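Local coordinates for protein L544 (Acanthamoeba polyphaga mimivirus, PDB 4AMQ) that is a nucleotidyltransferase that binds two manganese ions and may act in transcription-coupled DNA repair, at residues M319-I322 and D323-Q326; N342-L345 and T346-Y349; V87-I90 and N91-N95. All blocks are in the same frame, centred on the assembly; numbering follows the deposited sequence.

Contact 1: M319-I322 and D323-Q326; sequences MNII and DKIQ
Lys-324 reaches back over the preceding turn of its helix to Asn-320 and Ile-321, a worked example of how a long basic side chain can be apolar for most of its length and polar at its end. Its CB rests 3.5 Å from Ile-321 O. CG leans closer to the backbone, 3.3 Å from Asn-320 O, because chi1 of -72° swings it to the side of its own N and opposite its carbonyl carbon. The chain then bends about its CG-CD bond (chi3 -65°), which brings CE to within 4.0 Å of Ile-321 CD1, where the two side chains cross obliquely. NZ continues past the isoleucine to a hydrogen bond with OE1 of Gln-347 on helix 334-368.

Beneath these side chains runs regular alpha-helical bonding. Lys-324 N donates to Asn-320 O at 3.0 Å, and Gln-326 N reaches Ile-322 O at the same length. Ile-325 N is held by Ile-321 O (3.1 Å) and more weakly by Ile-322 O. On the buried flank Ile-321 CG2 lies 4.4 Å from Ile-325 CD1, a loose apolar touch, while Ile-322 and Ile-325 turn to helix 297-311. Asp-323, on the exposed flank, lies with its carboxylate near Met-319 O, 3.7 Å from OD1, an approach of two acceptors that offers no bond.

The chemistry is therefore split along one side chain: CB and CG of Lys-324 lie along backbone oxygens, its CE methylene packs on Ile-321 CD1, and its ammonium group meets the neutral amide of Gln-347, a bond that links helices 319-331 and 334-368 without a salt bridge in this pair.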
ATOM      1  N   MET A 319      -1.579 -21.581  14.100  1.00 47.99           N
ATOM      2  CA  MET A 319      -1.305 -22.413  12.931  1.00 50.10           C
ATOM      3  C   MET A 319      -2.525 -23.177  12.415  1.00 47.87           C
ATOM      4  O   MET A 319      -2.458 -23.820  11.370  1.00 48.11           O
ATOM      5  CB  MET A 319      -0.143 -23.372  13.208  1.00 51.02           C
ATOM      6  CG  MET A 319       1.203 -22.676  13.336  1.00 45.02           C
ATOM      7  SD  MET A 319       1.647 -21.775  11.836  1.00 53.41           S
ATOM      8  CE  MET A 319       1.921 -23.133  10.699  1.00 49.73           C
ATOM      9  N   ASN A 320      -3.636 -23.105  13.142  1.00 48.78           N
ATOM     10  CA  ASN A 320      -4.892 -23.673  12.659  1.00 51.12           C
ATOM     11  C   ASN A 320      -5.387 -22.938  11.421  1.00 49.16           C
ATOM     12  O   ASN A 320      -6.012 -23.534  10.544  1.00 48.67           O
ATOM     13  CB  ASN A 320      -5.972 -23.637  13.742  1.00 51.99           C
ATOM     14  CG  ASN A 320      -5.671 -24.567  14.898  1.00 62.04           C
ATOM     15  OD1 ASN A 320      -4.881 -25.504  14.768  1.00 62.67           O
ATOM     16  ND2 ASN A 320      -6.305 -24.317  16.037  1.00 63.85           N
ATOM     17  N   ILE A 321      -5.112 -21.638  11.362  1.00 51.20           N
ATOM     18  CA  ILE A 321      -5.445 -20.834  10.192  1.00 47.48           C
ATOM     19  C   ILE A 321      -4.739 -21.398   8.965  1.00 44.23           C
ATOM     20  O   ILE A 321      -5.318 -21.485   7.882  1.00 47.61           O
ATOM     21  CB  ILE A 321      -5.027 -19.357  10.372  1.00 46.77           C
ATOM     22  CG1 ILE A 321      -5.683 -18.750  11.616  1.00 52.26           C
ATOM     23  CG2 ILE A 321      -5.366 -18.547   9.125  1.00 36.94           C
ATOM     24  CD1 ILE A 321      -7.202 -18.800  11.604  1.00 53.38           C
ATOM     25  N   ILE A 322      -3.480 -21.786   9.150  1.00 48.80           N
ATOM     26  CA  ILE A 322      -2.675 -22.366   8.081  1.00 47.90           C
ATOM     27  C   ILE A 322      -3.257 -23.695   7.595  1.00 46.72           C
ATOM     28  O   ILE A 322      -3.348 -23.938   6.385  1.00 44.64           O
ATOM     29  CB  ILE A 322      -1.212 -22.573   8.532  1.00 49.20           C
ATOM     30  CG1 ILE A 322      -0.610 -21.248   9.017  1.00 52.83           C
ATOM     31  CG2 ILE A 322      -0.384 -23.198   7.411  1.00 48.20           C
ATOM     32  CD1 ILE A 322      -0.682 -20.126   7.997  1.00 52.16           C
ATOM     33  N   ASP A 323      -3.650 -24.554   8.534  1.00 50.59           N
ATOM     34  CA  ASP A 323      -4.269 -25.830   8.185  1.00 44.89           C
ATOM     35  C   ASP A 323      -5.565 -25.621   7.397  1.00 44.54           C
ATOM     36  O   ASP A 323      -5.844 -26.346   6.443  1.00 46.74           O
ATOM     37  CB  ASP A 323      -4.546 -26.666   9.439  1.00 50.98           C
ATOM     38  CG  ASP A 323      -3.274 -27.067  10.166  1.00 60.81           C
ATOM     39  OD1 ASP A 323      -2.190 -27.008   9.545  1.00 60.71           O
ATOM     40  OD2 ASP A 323      -3.357 -27.446  11.356  1.00 58.85           O
ATOM     41  N   LYS A 324      -6.356 -24.629   7.801  1.00 42.66           N
ATOM     42  CA  LYS A 324      -7.579 -24.280   7.082  1.00 42.28           C
ATOM     43  C   LYS A 324      -7.287 -23.831   5.649  1.00 42.75           C
ATOM     44  O   LYS A 324      -8.073 -24.085   4.736  1.00 43.90           O
ATOM     45  CB  LYS A 324      -8.350 -23.185   7.823  1.00 43.14           C
ATOM     46  CG  LYS A 324      -9.014 -23.646   9.108  1.00 50.63           C
ATOM     47  CD  LYS A 324     -10.180 -22.733   9.502  1.00 55.06           C
ATOM     48  CE  LYS A 324      -9.735 -21.322   9.839  1.00 53.18           C
ATOM     49  NZ  LYS A 324     -10.896 -20.419  10.118  1.00 54.44           N
ATOM     50  N   ILE A 325      -6.154 -23.165   5.452  1.00 41.31           N
ATOM     51  CA  ILE A 325      -5.766 -22.707   4.123  1.00 40.60           C
ATOM     52  C   ILE A 325      -5.369 -23.888   3.240  1.00 40.55           C
ATOM     53  O   ILE A 325      -5.673 -23.905   2.048  1.00 39.20           O
ATOM     54  CB  ILE A 325      -4.634 -21.652   4.197  1.00 37.35           C
ATOM     55  CG1 ILE A 325      -5.216 -20.282   4.549  1.00 34.37           C
ATOM     56  CG2 ILE A 325      -3.883 -21.557   2.889  1.00 33.84           C
ATOM     57  CD1 ILE A 325      -4.181 -19.268   5.000  1.00 39.88           C
ATOM     58  N   GLN A 326      -4.708 -24.879   3.831  1.00 40.67           N
ATOM     59  CA  GLN A 326      -4.325 -26.077   3.095  1.00 45.61           C
ATOM     60  C   GLN A 326      -5.555 -26.875   2.664  1.00 44.89           C
ATOM     61  O   GLN A 326      -5.612 -27.362   1.540  1.00 45.85           O
ATOM     62  CB  GLN A 326      -3.381 -26.943   3.929  1.00 43.64           C
ATOM     63  CG  GLN A 326      -2.811 -28.136   3.180  1.00 54.91           C
ATOM     64  CD  GLN A 326      -1.998 -27.734   1.960  1.00 59.40           C
ATOM     65  OE1 GLN A 326      -1.039 -26.967   2.062  1.00 59.05           O
ATOM     66  NE2 GLN A 326      -2.385 -28.248   0.797  1.00 53.46           N
TER

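Contact 2: N342-L345 and T346-Y349; sequences NTLL and TQLY
Leu-344 and Gln-347 share nearly the same first torsion, -69° and -64°, each placing CG opposite its own carbonyl carbon, and so the two side chains leave the helix side by side and point the same way. Gln-347 then stays extended, which carries its amide alongside the leucine until NE2 lies 3.5 Å from Leu-344 CD2. This is van der Waals packing of a methyl on the amide nitrogen, not a polar bond; the other end of that amide, OE1, is turned to Lys-324 of helix 319-331. A different pairing joins Leu-345 to Leu-348, whose CG stands opposite the backbone N (chi1 -174°). Here the branches meet at an angle, CD2 of Leu-345 lying 4.1 Å from CD2 of Leu-348, and both residues pack on Ile-307 of helix 297-311.

The backbone bonding changes along the segment. Leu-348 N donates to Leu-344 O at 3.1 Å, and Tyr-349 N to Leu-345 O at 2.8 Å, both ordinary alpha-helical bonds. Just before these, Thr-346 N divides its proton between a weak bond to Asn-342 O and a shorter-span bond of 3.2 Å to Thr-343 O. Towards Thr-343 O the amide stands well above the carbonyl plane, as in a turn wound more tightly, towards 3-10 geometry. Thr-346 OG1 adds a weak bond of 3.3 Å to Asn-342 O, giving that carbonyl two weak partners instead of one strong one; the hydroxyl also meets Arg-287 weakly.

Tyr-349 sends its ring away from this turn to a cation-pi contact with Arg-287. With its leucines spaced one and three or four residues apart, this part of helix 334-368 packs against helices 274-292, 297-311 and 319-331, as in an alpha-helical bundle, here the helical domain of L544.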
ATOM      1  N   ASN A 342      -8.849 -15.594   0.319  1.00 27.07           N
ATOM      2  CA  ASN A 342      -8.922 -14.184   0.673  1.00 30.89           C
ATOM      3  C   ASN A 342      -9.533 -14.037   2.064  1.00 33.63           C
ATOM      4  O   ASN A 342      -9.029 -13.296   2.902  1.00 32.36           O
ATOM      5  CB  ASN A 342      -9.739 -13.411  -0.366  1.00 29.87           C
ATOM      6  CG  ASN A 342      -9.592 -11.901  -0.226  1.00 35.04           C
ATOM      7  OD1 ASN A 342      -8.499 -11.388   0.010  1.00 34.98           O
ATOM      8  ND2 ASN A 342     -10.702 -11.185  -0.370  1.00 38.05           N
ATOM      9  N   THR A 343     -10.612 -14.775   2.302  1.00 33.16           N
ATOM     10  CA  THR A 343     -11.279 -14.786   3.597  1.00 31.76           C
ATOM     11  C   THR A 343     -10.346 -15.240   4.720  1.00 33.74           C
ATOM     12  O   THR A 343     -10.282 -14.615   5.779  1.00 32.16           O
ATOM     13  CB  THR A 343     -12.524 -15.696   3.566  1.00 36.67           C
ATOM     14  OG1 THR A 343     -13.518 -15.107   2.720  1.00 34.13           O
ATOM     15  CG2 THR A 343     -13.097 -15.880   4.965  1.00 40.15           C
ATOM     16  N   LEU A 344      -9.617 -16.325   4.482  1.00 30.57           N
ATOM     17  CA  LEU A 344      -8.700 -16.854   5.487  1.00 35.41           C
ATOM     18  C   LEU A 344      -7.474 -15.965   5.712  1.00 33.19           C
ATOM     19  O   LEU A 344      -6.934 -15.917   6.815  1.00 29.30           O
ATOM     20  CB  LEU A 344      -8.280 -18.282   5.133  1.00 30.58           C
ATOM     21  CG  LEU A 344      -9.418 -19.297   5.266  1.00 38.16           C
ATOM     22  CD1 LEU A 344      -9.096 -20.592   4.541  1.00 36.37           C
ATOM     23  CD2 LEU A 344      -9.738 -19.557   6.736  1.00 35.32           C
ATOM     24  N   LEU A 345      -7.038 -15.262   4.673  1.00 30.75           N
ATOM     25  CA  LEU A 345      -5.909 -14.345   4.814  1.00 32.71           C
ATOM     26  C   LEU A 345      -6.276 -13.177   5.720  1.00 33.07           C
ATOM     27  O   LEU A 345      -5.405 -12.539   6.305  1.00 31.46           O
ATOM     28  CB  LEU A 345      -5.427 -13.836   3.451  1.00 30.40           C
ATOM     29  CG  LEU A 345      -4.642 -14.827   2.588  1.00 29.18           C
ATOM     30  CD1 LEU A 345      -4.210 -14.174   1.280  1.00 26.45           C
ATOM     31  CD2 LEU A 345      -3.435 -15.371   3.340  1.00 24.60           C
ATOM     32  N   THR A 346      -7.571 -12.904   5.835  1.00 34.10           N
ATOM     33  CA  THR A 346      -8.043 -11.837   6.711  1.00 35.06           C
ATOM     34  C   THR A 346      -7.861 -12.213   8.182  1.00 36.48           C
ATOM     35  O   THR A 346      -7.424 -11.392   8.990  1.00 39.84           O
ATOM     36  CB  THR A 346      -9.513 -11.486   6.433  1.00 35.96           C
ATOM     37  OG1 THR A 346      -9.619 -10.894   5.132  1.00 34.17           O
ATOM     38  CG2 THR A 346     -10.035 -10.503   7.476  1.00 37.55           C
ATOM     39  N   GLN A 347      -8.193 -13.453   8.525  1.00 30.91           N
ATOM     40  CA  GLN A 347      -7.954 -13.954   9.872  1.00 38.68           C
ATOM     41  C   GLN A 347      -6.463 -13.951  10.173  1.00 35.17           C
ATOM     42  O   GLN A 347      -6.037 -13.531  11.248  1.00 34.56           O
ATOM     43  CB  GLN A 347      -8.506 -15.372  10.031  1.00 36.27           C
ATOM     44  CG  GLN A 347     -10.011 -15.474   9.880  1.00 46.46           C
ATOM     45  CD  GLN A 347     -10.486 -16.913   9.777  1.00 49.06           C
ATOM     46  OE1 GLN A 347     -10.085 -17.771  10.565  1.00 45.35           O
ATOM     47  NE2 GLN A 347     -11.338 -17.185   8.795  1.00 44.54           N
ATOM     48  N   LEU A 348      -5.676 -14.430   9.214  1.00 30.98           N
ATOM     49  CA  LEU A 348      -4.228 -14.483   9.360  1.00 35.02           C
ATOM     50  C   LEU A 348      -3.660 -13.086   9.572  1.00 32.65           C
ATOM     51  O   LEU A 348      -2.772 -12.884  10.394  1.00 35.13           O
ATOM     52  CB  LEU A 348      -3.590 -15.129   8.129  1.00 30.67           C
ATOM     53  CG  LEU A 348      -2.083 -15.377   8.201  1.00 36.01           C
ATOM     54  CD1 LEU A 348      -1.737 -16.233   9.412  1.00 38.47           C
ATOM     55  CD2 LEU A 348      -1.581 -16.027   6.918  1.00 33.63           C
ATOM     56  N   TYR A 349      -4.187 -12.124   8.822  1.00 31.00           N
ATOM     57  CA  TYR A 349      -3.756 -10.740   8.929  1.00 32.53           C
ATOM     58  C   TYR A 349      -3.953 -10.253  10.362  1.00 34.52           C
ATOM     59  O   TYR A 349      -3.050  -9.683  10.970  1.00 30.82           O
ATOM     60  CB  TYR A 349      -4.562  -9.876   7.958  1.00 33.40           C
ATOM     61  CG  TYR A 349      -4.033  -8.474   7.766  1.00 35.23           C
ATOM     62  CD1 TYR A 349      -3.084  -8.197   6.788  1.00 32.24           C
ATOM     63  CD2 TYR A 349      -4.498  -7.423   8.545  1.00 35.77           C
ATOM     64  CE1 TYR A 349      -2.605  -6.918   6.599  1.00 35.15           C
ATOM     65  CE2 TYR A 349      -4.023  -6.137   8.362  1.00 39.20           C
ATOM     66  CZ  TYR A 349      -3.077  -5.891   7.388  1.00 37.76           C
ATOM     67  OH  TYR A 349      -2.599  -4.614   7.203  1.00 45.94           O
TER

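Contact 3: V87-I90 and N91-N95; sequences VDLI and NSFTN
Leu-89 O is the focus of this helix end, approached by a hydroxyl, an amide and an aromatic ring. Ser-92 OG donates to it at 2.6 Å, the shortest polar bond of the contact. The serine can do so because chi1 of 71° sets OG between its own N and carbonyl carbon, folding the hydroxyl back onto the preceding turn. Ser-92 N adds a weak bond to the same oxygen, though its stronger bond runs to Asp-88 O, 3.0 Å away. The third neighbour is Phe-93: Leu-89 O sits over one face of the ring, displaced toward the rim, with CD2 only 3.0 Å from it. Ser-92 OG lies above the same face, so both oxygens crowd that one side.

Farther out, the ring runs alongside the Leu-89 side chain, and CZ comes within 4.2 Å of Leu-89 CD2. The same pattern of parallel side chains four residues apart recurs at Asn-91, whose OD1 lies 3.6 Å from Val-87 CG1 and close to Val-87 O, a fellow acceptor, which instead takes the straight alpha-helical bond from Asn-91 N. At Phe-93 the hydrogen bonding changes span: its N donates to Ile-90 O at 3.1 Å, from well above the carbonyl plane, a 3-10-like tightening as the helix runs out.

Phe-93 also belongs to a bound magnesium site with Asp-96 and Ile-99; having no side-chain oxygen, it presumably contributes its carbonyl. In the nucleotidyltransferase domain this helix end packs against several elements: Ile-90 on helix 169-174 and on Leu-101 of strand 99-108, and the Phe-93 ring against Ile-99 at the start of that strand and against Lys-41 and Ile-42 of helix 28-42.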
ATOM      1  N   VAL A  87      -0.193   5.674 -22.255  1.00 38.80           N
ATOM      2  CA  VAL A  87      -0.771   4.711 -23.178  1.00 40.31           C
ATOM      3  C   VAL A  87       0.312   3.780 -23.708  1.00 38.34           C
ATOM      4  O   VAL A  87       0.114   2.568 -23.787  1.00 39.21           O
ATOM      5  CB  VAL A  87      -1.490   5.411 -24.347  1.00 41.29           C
ATOM      6  CG1 VAL A  87      -1.773   4.427 -25.473  1.00 40.66           C
ATOM      7  CG2 VAL A  87      -2.777   6.056 -23.858  1.00 38.24           C
ATOM      8  N   ASP A  88       1.461   4.348 -24.059  1.00 36.89           N
ATOM      9  CA  ASP A  88       2.588   3.554 -24.535  1.00 40.23           C
ATOM     10  C   ASP A  88       3.044   2.560 -23.469  1.00 37.83           C
ATOM     11  O   ASP A  88       3.280   1.391 -23.761  1.00 38.93           O
ATOM     12  CB  ASP A  88       3.749   4.457 -24.956  1.00 42.01           C
ATOM     13  CG  ASP A  88       3.417   5.304 -26.173  1.00 49.70           C
ATOM     14  OD1 ASP A  88       2.246   5.288 -26.608  1.00 48.25           O
ATOM     15  OD2 ASP A  88       4.323   5.996 -26.689  1.00 46.71           O
ATOM     16  N   LEU A  89       3.165   3.028 -22.233  1.00 35.48           N
ATOM     17  CA  LEU A  89       3.530   2.152 -21.126  1.00 35.61           C
ATOM     18  C   LEU A  89       2.537   1.001 -20.989  1.00 34.32           C
ATOM     19  O   LEU A  89       2.926  -0.163 -20.912  1.00 33.10           O
ATOM     20  CB  LEU A  89       3.616   2.937 -19.815  1.00 35.53           C
ATOM     21  CG  LEU A  89       4.905   3.732 -19.599  1.00 35.40           C
ATOM     22  CD1 LEU A  89       4.805   4.598 -18.352  1.00 34.07           C
ATOM     23  CD2 LEU A  89       6.100   2.790 -19.506  1.00 33.48           C
ATOM     24  N   ILE A  90       1.254   1.333 -20.962  1.00 33.90           N
ATOM     25  CA  ILE A  90       0.213   0.326 -20.815  1.00 32.90           C
ATOM     26  C   ILE A  90       0.298  -0.740 -21.906  1.00 34.37           C
ATOM     27  O   ILE A  90       0.291  -1.929 -21.611  1.00 33.79           O
ATOM     28  CB  ILE A  90      -1.190   0.964 -20.776  1.00 33.57           C
ATOM     29  CG1 ILE A  90      -1.322   1.856 -19.537  1.00 35.74           C
ATOM     30  CG2 ILE A  90      -2.274  -0.111 -20.783  1.00 32.27           C
ATOM     31  CD1 ILE A  90      -2.672   2.538 -19.400  1.00 35.19           C
ATOM     32  N   ASN A  91       0.406  -0.311 -23.162  1.00 36.11           N
ATOM     33  CA  ASN A  91       0.478  -1.247 -24.283  1.00 36.47           C
ATOM     34  C   ASN A  91       1.713  -2.145 -24.248  1.00 39.37           C
ATOM     35  O   ASN A  91       1.664  -3.294 -24.686  1.00 36.61           O
ATOM     36  CB  ASN A  91       0.403  -0.508 -25.623  1.00 39.18           C
ATOM     37  CG  ASN A  91      -0.987   0.018 -25.922  1.00 40.52           C
ATOM     38  OD1 ASN A  91      -1.146   1.087 -26.510  1.00 44.75           O
ATOM     39  ND2 ASN A  91      -2.001  -0.731 -25.513  1.00 38.88           N
ATOM     40  N   SER A  92       2.818  -1.622 -23.728  1.00 37.41           N
ATOM     41  CA  SER A  92       4.057  -2.384 -23.664  1.00 34.50           C
ATOM     42  C   SER A  92       3.979  -3.487 -22.616  1.00 36.33           C
ATOM     43  O   SER A  92       4.857  -4.343 -22.544  1.00 36.83           O
ATOM     44  CB  SER A  92       5.238  -1.464 -23.348  1.00 35.82           C
ATOM     45  OG  SER A  92       5.183  -1.016 -22.002  1.00 36.76           O
ATOM     46  N   PHE A  93       2.930  -3.460 -21.799  1.00 36.78           N
ATOM     47  CA  PHE A  93       2.788  -4.428 -20.714  1.00 41.52           C
ATOM     48  C   PHE A  93       1.760  -5.513 -21.014  1.00 35.15           C
ATOM     49  O   PHE A  93       1.672  -6.504 -20.294  1.00 37.98           O
ATOM     50  CB  PHE A  93       2.412  -3.722 -19.407  1.00 36.34           C
ATOM     51  CG  PHE A  93       3.459  -2.779 -18.908  1.00 36.40           C
ATOM     52  CD1 PHE A  93       4.803  -3.078 -19.049  1.00 40.80           C
ATOM     53  CD2 PHE A  93       3.101  -1.585 -18.308  1.00 36.49           C
ATOM     54  CE1 PHE A  93       5.772  -2.206 -18.592  1.00 36.47           C
ATOM     55  CE2 PHE A  93       4.065  -0.711 -17.853  1.00 34.58           C
ATOM     56  CZ  PHE A  93       5.401  -1.024 -17.995  1.00 34.38           C
ATOM     57  N   THR A  94       0.982  -5.327 -22.073  1.00 32.81           N
ATOM     58  CA  THR A  94      -0.123  -6.236 -22.365  1.00 39.70           C
ATOM     59  C   THR A  94       0.313  -7.703 -22.474  1.00 39.50           C
ATOM     60  O   THR A  94      -0.415  -8.607 -22.068  1.00 39.13           O
ATOM     61  CB  THR A  94      -0.870  -5.805 -23.638  1.00 43.70           C
ATOM     62  OG1 THR A  94      -1.249  -4.428 -23.518  1.00 42.45           O
ATOM     63  CG2 THR A  94      -2.119  -6.659 -23.846  1.00 42.22           C
ATOM     64  N   ASN A  95       1.502  -7.933 -23.019  1.00 38.48           N
ATOM     65  CA  ASN A  95       2.031  -9.285 -23.147  1.00 39.60           C
ATOM     66  C   ASN A  95       3.210  -9.535 -22.212  1.00 41.22           C
ATOM     67  O   ASN A  95       4.066 -10.370 -22.491  1.00 39.51           O
ATOM     68  CB  ASN A  95       2.443  -9.568 -24.592  1.00 37.98           C
ATOM     69  CG  ASN A  95       1.290  -9.424 -25.562  1.00 44.54           C
ATOM     70  OD1 ASN A  95       1.349  -8.629 -26.501  1.00 47.44           O
ATOM     71  ND2 ASN A  95       0.229 -10.193 -25.340  1.00 37.20           N
TER

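Contacts 1 and 2 belong to consecutive helices of the helical domain, their centres 10 Å apart, and they touch directly. Contact 3 lies in the nucleotidyltransferase domain, with nearest atoms about 28 Å from contact 1 and about 23 Å from contact 2. All three are partly buried, each with an apolar flank and a polar one. In contacts 1 and 2 aliphatic side chains face other helices, including the shared helix 297-311, whereas contact 3 meets both helices and a strand. Contact 1, early in its helix, has regular alpha-helical bonding; contact 2, within a long helix, mixes in one shorter-span bond; contact 3, at a helix end, adds a serine hydroxyl and an aromatic ring.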